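Long-range contacts in UDP-N-Acetylglucosamine 2-Epimerase (Thermus thermophilus, PDB 1V4V), which probably interconverts UDP-N-acetylglucosamine and UDP-N-acetylmannosamine by epimerising the sugar at C2, and forms a homodimer of two-domain chains: residues 22-26 with 54-58; 147-151 with 360-364; 179-183 with 288-292; 225-229 with 254-258. One frame throughout, in Å; residues are numbered along the deposited sequence.

Contact 1. Residues 22-26 with 54-58; sequences APVYL and LFGIQ
Ile-57 fits into a hollow on helix 15-29 lined by Ala-22, Tyr-25 and Leu-26, a union of helix and loop in the first of the two Rossmann-like domains of this GT-B fold. The chain leaves helix 45-53 through a Schellman motif at Gly-56, and the residues flanking that glycine, Phe-55 and Ile-57, both point toward the neighbouring helix. Two bumps and two flat surfaces then interlock. The small knob of Ala-22 CB rests on one face of the Phe-55 ring, 3.8 Å from its centroid, as a CH-pi contact; Leu-54 CD2 lies over the opposite face, off toward the edge of the ring. The larger knob is Ile-57. Its CG2 stands almost straight above the centre of the Tyr-25 ring, 4.0 Å from the centroid, a second CH-pi contact. Leu-26 adds a further wall, its CD1 lying 4.0 Å from the carbonyl oxygen of Phe-55. Leu-184 of helix 177-188 touches Leu-26 and Phe-55, while Val-38 of strand 34-40 lies against Tyr-25 and Ile-57. At the polar end of the tyrosine, one water donates to Tyr-25 OH and accepts from Gln-58 N; another accepts from Tyr-25 OH (2.7 Å from it) and donates to Gln-58 O. Replacing Tyr-25 by an alanine would probably open a gap beside Ile-57 and leave both bridging waters without their hydroxyl. With CG1 anti to the carbonyl carbon (chi1 -64°), CD1 of Ile-57 is carried inward, 3.9 Å from Ala-22 CB and 3.4 Å from Tyr-25 CD2.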
loop_
_atom_site.group_PDB
_atom_site.type_symbol
_atom_site.label_atom_id
_atom_site.label_comp_id
_atom_site.label_asym_id
_atom_site.label_seq_id
_atom_site.Cartn_x
_atom_site.Cartn_y
_atom_site.Cartn_z
ATOM N N ALA A 22 -2.246 -22.367 7.425
ATOM C CA ALA A 22 -2.948 -23.493 8.044
ATOM C C ALA A 22 -3.028 -23.373 9.569
ATOM O O ALA A 22 -4.092 -23.582 10.160
ATOM C CB ALA A 22 -2.274 -24.814 7.651
ATOM N N PRO A 23 -1.906 -23.036 10.230
ATOM C CA PRO A 23 -1.920 -22.902 11.691
ATOM C C PRO A 23 -2.896 -21.825 12.161
ATOM O O PRO A 23 -3.507 -21.943 13.227
ATOM C CB PRO A 23 -0.474 -22.542 12.022
ATOM C CG PRO A 23 0.303 -23.203 10.924
ATOM C CD PRO A 23 -0.534 -22.910 9.704
ATOM N N VAL A 24 -3.022 -20.764 11.368
ATOM C CA VAL A 24 -3.926 -19.664 11.691
ATOM C C VAL A 24 -5.370 -20.136 11.535
ATOM O O VAL A 24 -6.206 -19.905 12.403
ATOM C CB VAL A 24 -3.681 -18.458 10.756
ATOM C CG1 VAL A 24 -4.674 -17.335 11.073
ATOM C CG2 VAL A 24 -2.245 -17.968 10.910
ATOM N N TYR A 25 -5.652 -20.800 10.422
ATOM C CA TYR A 25 -6.991 -21.318 10.152
ATOM C C TYR A 25 -7.494 -22.203 11.292
ATOM O O TYR A 25 -8.614 -22.038 11.782
ATOM C CB TYR A 25 -6.984 -22.143 8.868
ATOM C CG TYR A 25 -8.316 -22.770 8.527
ATOM C CD1 TYR A 25 -9.248 -22.090 7.744
ATOM C CD2 TYR A 25 -8.649 -24.048 8.989
ATOM C CE1 TYR A 25 -10.473 -22.663 7.425
ATOM C CE2 TYR A 25 -9.876 -24.627 8.677
ATOM C CZ TYR A 25 -10.781 -23.930 7.892
ATOM O OH TYR A 25 -11.987 -24.502 7.553
ATOM N N LEU A 26 -6.660 -23.151 11.704
ATOM C CA LEU A 26 -7.040 -24.078 12.764
ATOM C C LEU A 26 -7.207 -23.387 14.110
ATOM O O LEU A 26 -8.090 -23.742 14.886
ATOM C CB LEU A 26 -6.013 -25.213 12.851
ATOM C CG LEU A 26 -5.947 -26.066 11.578
ATOM C CD1 LEU A 26 -4.760 -27.019 11.639
ATOM C CD2 LEU A 26 -7.255 -26.840 11.407
ATOM N N LEU A 54 -3.262 -32.226 4.067
ATOM C CA LEU A 54 -2.461 -32.658 5.209
ATOM C C LEU A 54 -2.973 -32.062 6.504
ATOM O O LEU A 54 -3.016 -32.737 7.529
ATOM C CB LEU A 54 -0.993 -32.247 5.051
ATOM C CG LEU A 54 -0.167 -32.423 6.340
ATOM C CD1 LEU A 54 0.069 -33.905 6.598
ATOM C CD2 LEU A 54 1.155 -31.692 6.235
ATOM N N PHE A 55 -3.357 -30.790 6.457
ATOM C CA PHE A 55 -3.834 -30.105 7.650
ATOM C C PHE A 55 -5.327 -30.265 7.882
ATOM O O PHE A 55 -5.874 -29.701 8.824
ATOM C CB PHE A 55 -3.482 -28.616 7.573
ATOM C CG PHE A 55 -2.062 -28.354 7.160
ATOM C CD1 PHE A 55 -1.735 -28.172 5.821
ATOM C CD2 PHE A 55 -1.043 -28.314 8.108
ATOM C CE1 PHE A 55 -0.414 -27.954 5.428
ATOM C CE2 PHE A 55 0.280 -28.098 7.728
ATOM C CZ PHE A 55 0.595 -27.917 6.384
ATOM N N GLY A 56 -5.983 -31.040 7.026
ATOM C CA GLY A 56 -7.411 -31.257 7.171
ATOM C C GLY A 56 -8.223 -30.003 6.904
ATOM O O GLY A 56 -9.180 -29.708 7.624
ATOM N N ILE A 57 -7.842 -29.271 5.862
ATOM C CA ILE A 57 -8.520 -28.033 5.485
ATOM C C ILE A 57 -9.015 -28.099 4.042
ATOM O O ILE A 57 -8.326 -28.614 3.163
ATOM C CB ILE A 57 -7.564 -26.818 5.636
ATOM C CG1 ILE A 57 -7.171 -26.646 7.103
ATOM C CG2 ILE A 57 -8.236 -25.539 5.125
ATOM C CD1 ILE A 57 -6.086 -25.607 7.332
ATOM N N GLN A 58 -10.215 -27.581 3.809
ATOM C CA GLN A 58 -10.811 -27.561 2.476
ATOM C C GLN A 58 -11.070 -26.095 2.141
ATOM O O GLN A 58 -11.319 -25.299 3.046
ATOM C CB GLN A 58 -12.144 -28.312 2.479
ATOM C CG GLN A 58 -12.214 -29.451 3.489
ATOM C CD GLN A 58 -11.193 -30.539 3.228
ATOM O OE1 GLN A 58 -10.940 -31.388 4.086
ATOM N NE2 GLN A 58 -10.607 -30.529 2.034
HETATM O O HOH W 1 -11.937 -26.990 6.351
HETATM O O HOH W 2 -12.739 -24.063 5.027
#

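Contact 2. Residues 147-151 with 360-364; sequences TDLDF and GVAWR
With CG anti to the backbone N (chi1 172°), Asp-148 holds its carboxylate toward Arg-364, whose own CG lies anti to the carbonyl carbon (chi1 -77°) and whose chain bends again at its second and third torsions, which swings the guanidinium against Asp-148. The two side chains come from opposite directions, and Arg-364 grips its partner twice. Its NE forms a salt bridge with Asp-148 OD2 at 3.0 Å, and its NH2 donates to the backbone O of Asp-148 at 2.9 Å, nearly straight. That carbonyl oxygen lies at the guanidinium edge, in plane; Asp-148 OD1 sits over one face and Trp-363 CZ3 over the other. Carboxylate and guanidinium planes are turned 33° apart, so the pairing is not a flat, two-pronged one. Beneath the polar pair, Leu-149 CD2 rests 3.5 Å from Gly-360 O, and Phe-151 CZ meets Val-361 CG2 at 4.0 Å. The Phe-151 edge faces Gly-360 CA, and a beta carbon on that glycine would point into the ring and clash with CE1. Helix 353-364 thus packs on the N-terminal sheet, the return of the C-terminal helix familiar from GT-B folds. Tyr-94 OH also bonds Asp-148 OD2, and Glu-169 pairs with Arg-364 NH1; the two acids probably fix the guanidinium in its rotation, while the arginine and Tyr-94 OH are likely to stabilise the ionised carboxylate of Asp-148.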
loop_
_atom_site.group_PDB
_atom_site.type_symbol
_atom_site.label_atom_id
_atom_site.label_comp_id
_atom_site.label_asym_id
_atom_site.label_seq_id
_atom_site.Cartn_x
_atom_site.Cartn_y
_atom_site.Cartn_z
ATOM N N THR A 147 -3.723 -2.268 5.902
ATOM C CA THR A 147 -3.940 -3.212 6.990
ATOM C C THR A 147 -4.412 -2.667 8.331
ATOM O O THR A 147 -3.913 -1.653 8.831
ATOM C CB THR A 147 -2.676 -4.039 7.227
ATOM O OG1 THR A 147 -1.606 -3.167 7.599
ATOM C CG2 THR A 147 -2.299 -4.788 5.962
ATOM N N ASP A 148 -5.383 -3.371 8.905
ATOM C CA ASP A 148 -5.944 -3.023 10.204
ATOM C C ASP A 148 -5.009 -3.555 11.284
ATOM O O ASP A 148 -4.756 -2.890 12.288
ATOM C CB ASP A 148 -7.323 -3.662 10.367
ATOM C CG ASP A 148 -7.883 -3.491 11.767
ATOM O OD1 ASP A 148 -8.088 -2.330 12.199
ATOM O OD2 ASP A 148 -8.107 -4.525 12.435
ATOM N N LEU A 149 -4.495 -4.761 11.068
ATOM C CA LEU A 149 -3.584 -5.381 12.019
ATOM C C LEU A 149 -2.445 -6.078 11.285
ATOM O O LEU A 149 -2.676 -6.902 10.398
ATOM C CB LEU A 149 -4.341 -6.392 12.890
ATOM C CG LEU A 149 -3.580 -7.067 14.037
ATOM C CD1 LEU A 149 -2.871 -6.018 14.885
ATOM C CD2 LEU A 149 -4.565 -7.877 14.886
ATOM N N ASP A 150 -1.217 -5.720 11.641
ATOM C CA ASP A 150 -0.030 -6.328 11.044
ATOM C C ASP A 150 0.546 -7.308 12.049
ATOM O O ASP A 150 0.758 -6.957 13.212
ATOM C CB ASP A 150 1.026 -5.269 10.731
ATOM C CG ASP A 150 0.788 -4.584 9.405
ATOM O OD1 ASP A 150 0.981 -3.357 9.334
ATOM O OD2 ASP A 150 0.420 -5.275 8.433
ATOM N N PHE A 151 0.790 -8.535 11.598
ATOM C CA PHE A 151 1.364 -9.566 12.450
ATOM C C PHE A 151 2.830 -9.692 12.044
ATOM O O PHE A 151 3.158 -10.349 11.058
ATOM C CB PHE A 151 0.615 -10.879 12.233
ATOM C CG PHE A 151 -0.856 -10.789 12.544
ATOM C CD1 PHE A 151 -1.306 -10.846 13.860
ATOM C CD2 PHE A 151 -1.789 -10.624 11.523
ATOM C CE1 PHE A 151 -2.669 -10.743 14.159
ATOM C CE2 PHE A 151 -3.151 -10.518 11.807
ATOM C CZ PHE A 151 -3.593 -10.579 13.128
ATOM N N GLY A 360 -5.465 -12.181 17.815
ATOM C CA GLY A 360 -5.358 -10.791 17.413
ATOM C C GLY A 360 -6.600 -10.391 16.636
ATOM O O GLY A 360 -7.127 -9.293 16.816
ATOM N N VAL A 361 -7.068 -11.288 15.772
ATOM C CA VAL A 361 -8.262 -11.050 14.967
ATOM C C VAL A 361 -9.503 -10.993 15.865
ATOM O O VAL A 361 -10.338 -10.096 15.736
ATOM C CB VAL A 361 -8.438 -12.169 13.907
ATOM C CG1 VAL A 361 -9.765 -12.016 13.189
ATOM C CG2 VAL A 361 -7.285 -12.112 12.898
ATOM N N ALA A 362 -9.610 -11.954 16.778
ATOM C CA ALA A 362 -10.735 -12.008 17.705
ATOM C C ALA A 362 -10.827 -10.690 18.472
ATOM O O ALA A 362 -11.918 -10.163 18.699
ATOM C CB ALA A 362 -10.555 -13.170 18.674
ATOM N N TRP A 363 -9.672 -10.165 18.864
ATOM C CA TRP A 363 -9.598 -8.907 19.596
ATOM C C TRP A 363 -10.133 -7.750 18.753
ATOM O O TRP A 363 -10.879 -6.905 19.250
ATOM C CB TRP A 363 -8.150 -8.636 20.007
ATOM C CG TRP A 363 -7.903 -7.244 20.493
ATOM C CD1 TRP A 363 -8.518 -6.617 21.540
ATOM C CD2 TRP A 363 -6.963 -6.306 19.959
ATOM N NE1 TRP A 363 -8.016 -5.347 21.690
ATOM C CE2 TRP A 363 -7.059 -5.130 20.733
ATOM C CE3 TRP A 363 -6.045 -6.348 18.899
ATOM C CZ2 TRP A 363 -6.272 -4.001 20.483
ATOM C CZ3 TRP A 363 -5.261 -5.224 18.650
ATOM C CH2 TRP A 363 -5.381 -4.066 19.442
ATOM N N ARG A 364 -9.746 -7.710 17.480
ATOM C CA ARG A 364 -10.208 -6.660 16.581
ATOM C C ARG A 364 -11.711 -6.751 16.376
ATOM O O ARG A 364 -12.381 -5.733 16.183
ATOM C CB ARG A 364 -9.510 -6.761 15.220
ATOM C CG ARG A 364 -8.090 -6.230 15.203
ATOM C CD ARG A 364 -8.052 -4.816 15.756
ATOM N NE ARG A 364 -7.020 -4.003 15.129
ATOM C CZ ARG A 364 -6.618 -2.826 15.594
ATOM N NH1 ARG A 364 -7.164 -2.327 16.694
ATOM N NH2 ARG A 364 -5.676 -2.146 14.955
#

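Contact 3. Residues 179-183 with 288-292; sequences VDAVL and EGAAL
Val-182 and Ala-291 form the tight centre where helix 177-188 meets helix 283-291. Small side chains let the backbones come close: the CA atoms of Val-179 and Ala-291 are 5.1 Å apart. Ala-291 CB nestles between Val-179 CG1, at 3.9 Å, and Val-182 CB, at 3.8 Å. The two branches of Val-182 part company beyond this. CG1, anti to the backbone N (chi1 -178°), crosses the Leu-292 side chain and approaches its CG to 3.6 Å, while CG2 turns to the aliphatic part of Glu-288, meeting CG at 4.0 Å.

The flank at Leu-183 and Leu-292 is partly exposed and makes fewer side-chain contacts: the two slide past each other with their CD2 atoms 3.9 Å apart, though Leu-183 CD2 comes to 3.3 Å from Ala-291 O. On Glu-288 the methylene chain does the packing; its side chain comes within about 3 Å of a bound glycerol, probably an additive of the crystallisation. No hydrogen bond joins the segments. One helix follows the last strand of the N-terminal sheet and the other belongs to the C-terminal sheet's domain, an apolar interdomain junction consistent with the two-domain architecture of GT-B enzymes.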
loop_
_atom_site.group_PDB
_atom_site.type_symbol
_atom_site.label_atom_id
_atom_site.label_comp_id
_atom_site.label_asym_id
_atom_site.label_seq_id
_atom_site.Cartn_x
_atom_site.Cartn_y
_atom_site.Cartn_z
ATOM N N VAL A 179 6.737 -22.060 12.204
ATOM C CA VAL A 179 7.104 -22.966 13.287
ATOM C C VAL A 179 5.903 -23.853 13.615
ATOM O O VAL A 179 6.025 -25.077 13.690
ATOM C CB VAL A 179 7.516 -22.182 14.550
ATOM C CG1 VAL A 179 7.888 -23.151 15.675
ATOM C CG2 VAL A 179 8.687 -21.276 14.229
ATOM N N ASP A 180 4.743 -23.222 13.800
ATOM C CA ASP A 180 3.505 -23.944 14.098
ATOM C C ASP A 180 3.248 -24.988 13.009
ATOM O O ASP A 180 2.841 -26.115 13.294
ATOM C CB ASP A 180 2.297 -22.995 14.101
ATOM C CG ASP A 180 2.442 -21.843 15.069
ATOM O OD1 ASP A 180 3.515 -21.210 15.104
ATOM O OD2 ASP A 180 1.464 -21.558 15.791
ATOM N N ALA A 181 3.474 -24.589 11.760
ATOM C CA ALA A 181 3.237 -25.456 10.611
ATOM C C ALA A 181 4.037 -26.754 10.634
ATOM O O ALA A 181 3.503 -27.821 10.319
ATOM C CB ALA A 181 3.518 -24.698 9.320
ATOM N N VAL A 182 5.316 -26.668 10.985
ATOM C CA VAL A 182 6.150 -27.862 11.042
ATOM C C VAL A 182 5.630 -28.800 12.126
ATOM O O VAL A 182 5.488 -29.998 11.897
ATOM C CB VAL A 182 7.625 -27.511 11.344
ATOM C CG1 VAL A 182 8.473 -28.782 11.336
ATOM C CG2 VAL A 182 8.147 -26.535 10.301
ATOM N N LEU A 183 5.344 -28.249 13.303
ATOM C CA LEU A 183 4.828 -29.034 14.421
ATOM C C LEU A 183 3.535 -29.741 14.028
ATOM O O LEU A 183 3.320 -30.906 14.372
ATOM C CB LEU A 183 4.575 -28.135 15.631
ATOM C CG LEU A 183 5.809 -27.542 16.314
ATOM C CD1 LEU A 183 5.385 -26.509 17.350
ATOM C CD2 LEU A 183 6.609 -28.660 16.971
ATOM N N GLU A 288 13.591 -26.233 10.179
ATOM C CA GLU A 288 12.510 -27.166 10.469
ATOM C C GLU A 288 12.880 -28.007 11.687
ATOM O O GLU A 288 12.048 -28.268 12.550
ATOM C CB GLU A 288 12.249 -28.081 9.277
ATOM C CG GLU A 288 11.445 -27.437 8.166
ATOM C CD GLU A 288 10.959 -28.455 7.160
ATOM O OE1 GLU A 288 10.348 -29.457 7.591
ATOM O OE2 GLU A 288 11.180 -28.255 5.946
ATOM N N GLY A 289 14.135 -28.433 11.754
ATOM C CA GLY A 289 14.562 -29.224 12.894
ATOM C C GLY A 289 14.351 -28.430 14.169
ATOM O O GLY A 289 13.841 -28.948 15.163
ATOM N N ALA A 290 14.725 -27.155 14.138
ATOM C CA ALA A 290 14.574 -26.291 15.305
ATOM C C ALA A 290 13.119 -26.134 15.745
ATOM O O ALA A 290 12.831 -26.014 16.937
ATOM C CB ALA A 290 15.192 -24.921 15.018
ATOM N N ALA A 291 12.195 -26.141 14.789
ATOM C CA ALA A 291 10.778 -26.003 15.124
ATOM C C ALA A 291 10.327 -27.212 15.940
ATOM O O ALA A 291 9.513 -27.098 16.857
ATOM C CB ALA A 291 9.946 -25.890 13.844
ATOM N N LEU A 292 10.886 -28.370 15.610
ATOM C CA LEU A 292 10.548 -29.618 16.284
ATOM C C LEU A 292 11.406 -29.880 17.520
ATOM O O LEU A 292 11.215 -30.876 18.213
ATOM C CB LEU A 292 10.693 -30.778 15.296
ATOM C CG LEU A 292 9.793 -30.711 14.057
ATOM C CD1 LEU A 292 10.293 -31.664 12.978
ATOM C CD2 LEU A 292 8.364 -31.049 14.466
#

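Contact 4. Residues 225-229 with 254-258; sequences AEAFP and VRNFV
Asn-256 turns its amide toward the end of helix 214-227, and Ala-225 presents both its carbonyl oxygen and its methyl group in reply. The asparagine CG is tucked between the backbone N and the carbonyl carbon (chi1 58°), which aims the flat amide across the gap. Its ND2 donates to Ala-225 O at 3.0 Å with an N-H...O angle of 162°. The acceptor lies in the plane of the amide, but the donor is tilted 34° from the carbonyl plane of Ala-225; Phe-228 N reaches the same oxygen from the opposite face, at 3.2 Å. On the same alanine, CB lies 3.5 Å from Asn-256 OD1 and meets the Phe-257 ring at its edge, close to the ring plane, 3.7 Å from CD1. Val-254 CG1 completes the apolar side, more loosely, at 4.1 Å from Ala-225 CB. A type I turn from Val-254 to Phe-257 points Val-254 and Asn-256 toward the helix, while Phe-257 reaches it with the end of its ring; the turn leads into strand 257-260, an outermost strand of the C-terminal sheet. Phe-257 in turn meets Phe-233 of the adjacent strand 232-236. A leucine in place of Asn-256 would probably leave Ala-225 O to Phe-228 N alone among these donors and rob Leu-231 O of its partner, since ND2 also bonds there. One side-chain amide thus ties together the last turn of a helix, the loop after it and the turn that leads into the strand, using neutral hydrogen bonds and no charge.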
loop_
_atom_site.group_PDB
_atom_site.type_symbol
_atom_site.label_atom_id
_atom_site.label_comp_id
_atom_site.label_asym_id
_atom_site.label_seq_id
_atom_site.Cartn_x
_atom_site.Cartn_y
_atom_site.Cartn_z
ATOM N N ALA A 225 28.064 -44.092 10.819
ATOM C CA ALA A 225 27.119 -45.202 10.898
ATOM C C ALA A 225 27.783 -46.461 11.457
ATOM O O ALA A 225 27.195 -47.183 12.257
ATOM C CB ALA A 225 26.524 -45.479 9.520
ATOM N N GLU A 226 29.017 -46.721 11.045
ATOM C CA GLU A 226 29.719 -47.900 11.537
ATOM C C GLU A 226 30.034 -47.787 13.030
ATOM O O GLU A 226 30.103 -48.791 13.738
ATOM C CB GLU A 226 31.003 -48.104 10.735
ATOM C CG GLU A 226 30.740 -48.329 9.258
ATOM C CD GLU A 226 32.011 -48.408 8.443
ATOM O OE1 GLU A 226 32.833 -47.470 8.533
ATOM O OE2 GLU A 226 32.182 -49.403 7.709
ATOM N N ALA A 227 30.204 -46.559 13.510
ATOM C CA ALA A 227 30.513 -46.331 14.921
ATOM C C ALA A 227 29.281 -46.386 15.828
ATOM O O ALA A 227 29.414 -46.469 17.053
ATOM C CB ALA A 227 31.219 -44.978 15.091
ATOM N N PHE A 228 28.092 -46.329 15.229
ATOM C CA PHE A 228 26.830 -46.356 15.972
ATOM C C PHE A 228 25.874 -47.380 15.368
ATOM O O PHE A 228 24.837 -47.025 14.811
ATOM C CB PHE A 228 26.183 -44.969 15.935
ATOM C CG PHE A 228 26.980 -43.927 16.649
ATOM C CD1 PHE A 228 26.881 -43.790 18.027
ATOM C CD2 PHE A 228 27.880 -43.129 15.952
ATOM C CE1 PHE A 228 27.677 -42.865 18.706
ATOM C CE2 PHE A 228 28.678 -42.204 16.623
ATOM C CZ PHE A 228 28.575 -42.077 17.997
ATOM N N PRO A 229 26.213 -48.670 15.479
ATOM C CA PRO A 229 25.391 -49.755 14.939
ATOM C C PRO A 229 23.951 -49.813 15.439
ATOM O O PRO A 229 23.083 -50.347 14.758
ATOM C CB PRO A 229 26.188 -51.012 15.311
ATOM C CG PRO A 229 26.935 -50.598 16.541
ATOM C CD PRO A 229 27.393 -49.207 16.180
ATOM N N VAL A 254 25.306 -50.184 3.281
ATOM C CA VAL A 254 25.696 -49.905 4.660
ATOM C C VAL A 254 24.495 -50.361 5.479
ATOM O O VAL A 254 23.394 -49.838 5.327
ATOM C CB VAL A 254 25.963 -48.402 4.905
ATOM C CG1 VAL A 254 26.205 -48.160 6.390
ATOM C CG2 VAL A 254 27.178 -47.956 4.095
ATOM N N ARG A 255 24.724 -51.357 6.326
ATOM C CA ARG A 255 23.693 -51.976 7.150
ATOM C C ARG A 255 22.658 -51.069 7.813
ATOM O O ARG A 255 21.457 -51.323 7.708
ATOM C CB ARG A 255 24.364 -52.837 8.227
ATOM C CG ARG A 255 23.535 -54.011 8.710
ATOM C CD ARG A 255 24.255 -54.752 9.831
ATOM N NE ARG A 255 25.678 -54.951 9.552
ATOM C CZ ARG A 255 26.170 -55.773 8.630
ATOM N NH1 ARG A 255 25.358 -56.499 7.870
ATOM N NH2 ARG A 255 27.483 -55.872 8.463
ATOM N N ASN A 256 23.113 -50.023 8.502
ATOM C CA ASN A 256 22.183 -49.139 9.201
ATOM C C ASN A 256 21.878 -47.793 8.544
ATOM O O ASN A 256 21.484 -46.834 9.215
ATOM C CB ASN A 256 22.637 -48.940 10.654
ATOM C CG ASN A 256 24.033 -48.371 10.762
ATOM O OD1 ASN A 256 24.855 -48.534 9.860
ATOM N ND2 ASN A 256 24.317 -47.716 11.887
ATOM N N PHE A 257 22.067 -47.728 7.233
ATOM C CA PHE A 257 21.718 -46.534 6.484
ATOM C C PHE A 257 20.522 -46.932 5.617
ATOM O O PHE A 257 20.519 -48.002 4.992
ATOM C CB PHE A 257 22.862 -46.073 5.575
ATOM C CG PHE A 257 23.352 -44.678 5.875
ATOM C CD1 PHE A 257 24.509 -44.480 6.624
ATOM C CD2 PHE A 257 22.646 -43.564 5.421
ATOM C CE1 PHE A 257 24.962 -43.191 6.920
ATOM C CE2 PHE A 257 23.089 -42.270 5.711
ATOM C CZ PHE A 257 24.249 -42.086 6.462
ATOM N N VAL A 258 19.500 -46.089 5.603
ATOM C CA VAL A 258 18.318 -46.332 4.783
ATOM C C VAL A 258 18.206 -45.183 3.795
ATOM O O VAL A 258 18.009 -44.034 4.194
ATOM C CB VAL A 258 17.022 -46.376 5.626
ATOM C CG1 VAL A 258 15.818 -46.535 4.705
ATOM C CG2 VAL A 258 17.080 -47.530 6.620
#

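How the contacts relate
Contacts 1 and 2 are the buried ones and both belong to the N-terminal sheet and its helices, yet their chemistry differs: contact 1 relies on apolar shape and bridging waters, contact 2 on a salt bridge above apolar packing. Contact 3, nearest the centre of the chain, is apolar and only partly buried, and spans the two domains. It touches contact 1 directly, Pro-23 CB lying 3.5 Å from Asp-180 CB, so helix 177-188, one half of contact 3, also lies against helix 15-29 of contact 1. Contact 4 is a partly buried junction inside the C-terminal domain, its centre about 51 Å from that of contact 2, on the opposite side of the chain's centre, and closed by a side-chain amide.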